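Local coordinates for protein condensin complex subunit 3 (Schizosaccharomyces pombe, PDB 5OQR) that serves as a regulatory subunit of the condensin complex, which is required to convert interphase chromatin into mitotic-like condensed chromosomes, at residues Ala676-Met679 against Leu680-Asp684; Asn705-Leu708 against His709-Asn712. All coordinates share one frame; numbering follows the deposited sequence.

Both contacts are local, closing no loop larger than a turn or so of chain, and they lie in series, neither nested nor crossed. From the N terminus, interaction 1 covers the last turns of helix 669-682 and the two residues that follow. After a linker that is partly unmodelled, interaction 2 forms the first turns of helix 706-717, at the start of HEAT repeat 9. Their centres are about 12 Å apart, and the two helices, consecutive in the chain, meet where the first ends and the second begins. There His707 NE2 approaches Leu680 O at 3.1 Å and Thr683 OG1 at 3.2 Å, probable hydrogen bonds, while Val706 packs beside Thr683. Helix 639-661 touches both contacts.

Interaction 1: residues Ala676-Met679 against Leu680-Asp684; sequences AQQM and LDWTD
The C-terminal turns of helix 669-682, part of the all-helical HEAT-repeat solenoid, bring Gln678 and Met679 under the side chain of Trp682. The Trp682 amide gives a fairly straight bond (163°) to Gln678 O at 3.0 Å, and the same carbonyl oxygen also lies 3.4 Å above one face of the indole, displaced to its CG side. This overlap follows from chi1 of -67°, which sets the ring beside the backbone N and tips it back over the preceding turn. Met679 CG comes to 4.3 Å from Trp682 CZ3, an apolar touch, and Gln678 crosses the indole at a slant, its amide turned 56° from the ring plane. Phe631 stacks on the indole. With an alanine in place of Trp682, loss of the ring would probably leave a gap between Met679 and Phe631 and uncover Gln678 O. Two residues before Trp682, Leu680 N bonds to Ala676 O at 2.9 Å, and Leu680 CG sits 3.3 Å from that oxygen. Gln677 bends at chi2 to carry its amide toward the Asp681 carboxylate, but the modelled NE2 to OD2 separation is too short for its details to be trusted. As the helix runs out, Thr683 brings its hydroxyl back to two carbonyls of the last turn: OG1 is 2.9 Å from Met679 O and 2.9 Å from Leu680 O, and which of the two receives its proton is not settled. Thr683 N reaches Met679 O at 3.3 Å, a long and bent bond. Met679 points into helix 639-661, against Phe649, Leu653 and Leu656, while Trp682 and Gln678 face Tyr612 and Phe613 of helix 601-613. Ala676 packs on Phe729 and Leu733 of helix 725-736, and Gln642 of helix 639-661 donates to the carbonyl oxygens of Trp682 and Asp684.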
loop_
_atom_site.group_PDB
_atom_site.type_symbol
_atom_site.label_atom_id
_atom_site.label_comp_id
_atom_site.label_asym_id
_atom_site.label_seq_id
_atom_site.Cartn_x
_atom_site.Cartn_y
_atom_site.Cartn_z
ATOM N N ALA A 676 -4.065 -5.721 20.647
ATOM C CA ALA A 676 -3.133 -5.628 21.764
ATOM C C ALA A 676 -1.694 -5.796 21.300
ATOM O O ALA A 676 -0.799 -5.072 21.751
ATOM C CB ALA A 676 -3.477 -6.676 22.821
ATOM N N GLN A 677 -1.445 -6.748 20.402
ATOM C CA GLN A 677 -0.091 -6.940 19.901
ATOM C C GLN A 677 0.389 -5.725 19.120
ATOM O O GLN A 677 1.579 -5.395 19.156
ATOM C CB GLN A 677 -0.028 -8.198 19.034
ATOM C CG GLN A 677 1.373 -8.571 18.584
ATOM C CD GLN A 677 2.335 -8.719 19.746
ATOM O OE1 GLN A 677 2.197 -9.619 20.573
ATOM N NE2 GLN A 677 3.313 -7.824 19.819
ATOM N N GLN A 678 -0.516 -5.046 18.411
ATOM C CA GLN A 678 -0.153 -3.802 17.743
ATOM C C GLN A 678 0.296 -2.756 18.753
ATOM O O GLN A 678 1.390 -2.192 18.638
ATOM C CB GLN A 678 -1.335 -3.283 16.925
ATOM C CG GLN A 678 -1.336 -3.725 15.473
ATOM C CD GLN A 678 -0.536 -2.794 14.583
ATOM O OE1 GLN A 678 0.683 -2.685 14.714
ATOM N NE2 GLN A 678 -1.225 -2.109 13.675
ATOM N N MET A 679 -0.541 -2.485 19.757
ATOM C CA MET A 679 -0.167 -1.526 20.790
ATOM C C MET A 679 1.133 -1.922 21.476
ATOM O O MET A 679 1.907 -1.051 21.886
ATOM C CB MET A 679 -1.281 -1.408 21.826
ATOM C CG MET A 679 -2.653 -1.065 21.280
ATOM S SD MET A 679 -3.709 -0.458 22.610
ATOM C CE MET A 679 -5.337 -0.692 21.923
ATOM N N LEU A 680 1.387 -3.223 21.623
ATOM C CA LEU A 680 2.623 -3.666 22.260
ATOM C C LEU A 680 3.830 -3.392 21.375
ATOM O O LEU A 680 4.900 -3.026 21.874
ATOM C CB LEU A 680 2.534 -5.155 22.599
ATOM C CG LEU A 680 1.698 -5.517 23.826
ATOM C CD1 LEU A 680 1.494 -7.016 23.900
ATOM C CD2 LEU A 680 2.360 -5.009 25.097
ATOM N N ASP A 681 3.686 -3.572 20.064
ATOM C CA ASP A 681 4.775 -3.240 19.154
ATOM C C ASP A 681 5.078 -1.748 19.189
ATOM O O ASP A 681 6.247 -1.344 19.186
ATOM C CB ASP A 681 4.425 -3.686 17.737
ATOM C CG ASP A 681 4.280 -5.188 17.622
ATOM O OD1 ASP A 681 4.304 -5.707 16.487
ATOM O OD2 ASP A 681 4.151 -5.850 18.671
ATOM N N TRP A 682 4.038 -0.914 19.229
ATOM C CA TRP A 682 4.241 0.529 19.299
ATOM C C TRP A 682 5.051 0.927 20.522
ATOM O O TRP A 682 5.805 1.905 20.475
ATOM C CB TRP A 682 2.894 1.248 19.319
ATOM C CG TRP A 682 2.109 1.127 18.051
ATOM C CD1 TRP A 682 2.582 0.779 16.824
ATOM C CD2 TRP A 682 0.705 1.355 17.890
ATOM N NE1 TRP A 682 1.562 0.776 15.907
ATOM C CE2 TRP A 682 0.398 1.126 16.538
ATOM C CE3 TRP A 682 -0.321 1.731 18.760
ATOM C CZ2 TRP A 682 -0.892 1.260 16.035
ATOM C CZ3 TRP A 682 -1.597 1.865 18.260
ATOM C CH2 TRP A 682 -1.874 1.629 16.911
ATOM N N THR A 683 4.904 0.197 21.622
ATOM C CA THR A 683 5.567 0.534 22.873
ATOM C C THR A 683 6.888 -0.200 23.064
ATOM O O THR A 683 7.560 0.021 24.072
ATOM C CB THR A 683 4.626 0.238 24.043
ATOM O OG1 THR A 683 4.065 -1.068 23.886
ATOM C CG2 THR A 683 3.494 1.229 24.082
ATOM N N ASP A 684 7.284 -1.045 22.116
ATOM C CA ASP A 684 8.521 -1.808 22.223
ATOM C C ASP A 684 9.714 -0.899 21.945
ATOM O O ASP A 684 9.814 -0.309 20.864
ATOM C CB ASP A 684 8.493 -2.981 21.248
ATOM C CG ASP A 684 9.678 -3.911 21.410
ATOM O OD1 ASP A 684 10.714 -3.488 21.964
ATOM O OD2 ASP A 684 9.574 -5.075 20.971
#

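Interaction 2: residues Asn705-Leu708 against His709-Asn712; sequences NVHL and HLAN
Asn705 O receives the His709 amide at 2.9 Å, and Val706 O receives that of Leu710 at 2.7 Å; these backbone bonds form the close part of the contact, and His707 O continues the series to Ala711 N. Between the side chains the fit is much looser: His707 CD2 and Leu710 CD2 approach only to 4.5 Å, and the CB atoms of Val706 and His707 point away from the following turn. At the start of the helix Asn705 acts as N-cap. Its OD1 lies 3.0 Å from Leu708 N, which comes in the carbonyl plane on a lone pair at a donor angle of 153°, and it takes a second, weak and strongly bent bond from His707 N. One oxygen thus meets two first-turn amides that have no preceding helix carbonyl, Leu708 N well and His707 N only weakly. This capped end opens HEAT repeat 9, with helix 639-661 against one part of its surface and helix 745-759 against another. The more open side belongs to Asn705 and His709, both partly exposed. With CG anti to the backbone N (chi1 169°), the His709 imidazole swings out, and Val706 O stays near the plane at the ring edge, 4.2 Å from ND1; Trp643 of helix 639-661 stacks on this ring. On the buried side Leu708 reaches Ile739 and Thr751, and Leu710 meets Phe649. ND1 of the buried His707 accepts from Lys738 N, so NE2 probably carries the proton and faces Leu680 O and Thr683 OG1. The next bond in the backbone series is weaker: Asn712 N is 3.3 Å from Leu708 O. Asn712 CG folds back to 3.4 Å from Leu708 O, but ND2 is badly angled for bonding to that oxygen, and OD1 is instead hydrogen-bonded to Thr751.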
loop_
_atom_site.group_PDB
_atom_site.type_symbol
_atom_site.label_atom_id
_atom_site.label_comp_id
_atom_site.label_asym_id
_atom_site.label_seq_id
_atom_site.Cartn_x
_atom_site.Cartn_y
_atom_site.Cartn_z
ATOM N N ASN A 705 12.120 1.518 31.287
ATOM C CA ASN A 705 11.609 0.719 30.185
ATOM C C ASN A 705 10.098 0.883 30.084
ATOM O O ASN A 705 9.383 0.765 31.082
ATOM C CB ASN A 705 11.979 -0.747 30.392
ATOM C CG ASN A 705 11.651 -1.603 29.196
ATOM O OD1 ASN A 705 10.601 -2.239 29.145
ATOM N ND2 ASN A 705 12.555 -1.631 28.223
ATOM N N VAL A 706 9.616 1.159 28.871
ATOM C CA VAL A 706 8.189 1.392 28.673
ATOM C C VAL A 706 7.395 0.130 28.980
ATOM O O VAL A 706 6.294 0.192 29.538
ATOM C CB VAL A 706 7.922 1.893 27.240
ATOM C CG1 VAL A 706 6.432 2.129 27.013
ATOM C CG2 VAL A 706 8.700 3.166 26.966
ATOM N N HIS A 707 7.933 -1.033 28.612
ATOM C CA HIS A 707 7.201 -2.275 28.822
ATOM C C HIS A 707 7.148 -2.646 30.299
ATOM O O HIS A 707 6.124 -3.138 30.782
ATOM C CB HIS A 707 7.831 -3.397 28.000
ATOM C CG HIS A 707 7.269 -3.524 26.619
ATOM N ND1 HIS A 707 7.712 -4.471 25.722
ATOM C CD2 HIS A 707 6.299 -2.828 25.980
ATOM C CE1 HIS A 707 7.037 -4.357 24.593
ATOM N NE2 HIS A 707 6.175 -3.367 24.723
ATOM N N LEU A 708 8.235 -2.421 31.033
ATOM C CA LEU A 708 8.174 -2.625 32.473
ATOM C C LEU A 708 7.279 -1.585 33.131
ATOM O O LEU A 708 6.619 -1.880 34.133
ATOM C CB LEU A 708 9.577 -2.587 33.077
ATOM C CG LEU A 708 9.705 -3.209 34.468
ATOM C CD1 LEU A 708 9.408 -4.703 34.433
ATOM C CD2 LEU A 708 11.089 -2.962 35.032
ATOM N N HIS A 709 7.242 -0.370 32.583
ATOM C CA HIS A 709 6.268 0.615 33.035
ATOM C C HIS A 709 4.852 0.166 32.708
ATOM O O HIS A 709 3.924 0.395 33.490
ATOM C CB HIS A 709 6.563 1.972 32.396
ATOM C CG HIS A 709 5.476 2.980 32.593
ATOM N ND1 HIS A 709 4.757 3.515 31.546
ATOM C CD2 HIS A 709 4.973 3.541 33.718
ATOM C CE1 HIS A 709 3.863 4.367 32.016
ATOM N NE2 HIS A 709 3.973 4.400 33.332
ATOM N N LEU A 710 4.667 -0.485 31.558
ATOM C CA LEU A 710 3.343 -0.970 31.186
ATOM C C LEU A 710 2.890 -2.094 32.110
ATOM O O LEU A 710 1.700 -2.210 32.419
ATOM C CB LEU A 710 3.352 -1.437 29.731
ATOM C CG LEU A 710 2.017 -1.934 29.176
ATOM C CD1 LEU A 710 0.970 -0.837 29.215
ATOM C CD2 LEU A 710 2.196 -2.454 27.765
ATOM N N ALA A 711 3.823 -2.938 32.551
ATOM C CA ALA A 711 3.491 -3.959 33.537
ATOM C C ALA A 711 2.901 -3.326 34.791
ATOM O O ALA A 711 1.863 -3.767 35.296
ATOM C CB ALA A 711 4.735 -4.775 33.877
ATOM N N ASN A 712 3.548 -2.278 35.303
ATOM C CA ASN A 712 3.015 -1.572 36.461
ATOM C C ASN A 712 1.618 -1.030 36.181
ATOM O O ASN A 712 0.740 -1.081 37.050
ATOM C CB ASN A 712 3.958 -0.440 36.863
ATOM C CG ASN A 712 5.349 -0.933 37.191
ATOM O OD1 ASN A 712 5.535 -2.079 37.596
ATOM N ND2 ASN A 712 6.338 -0.067 37.016
#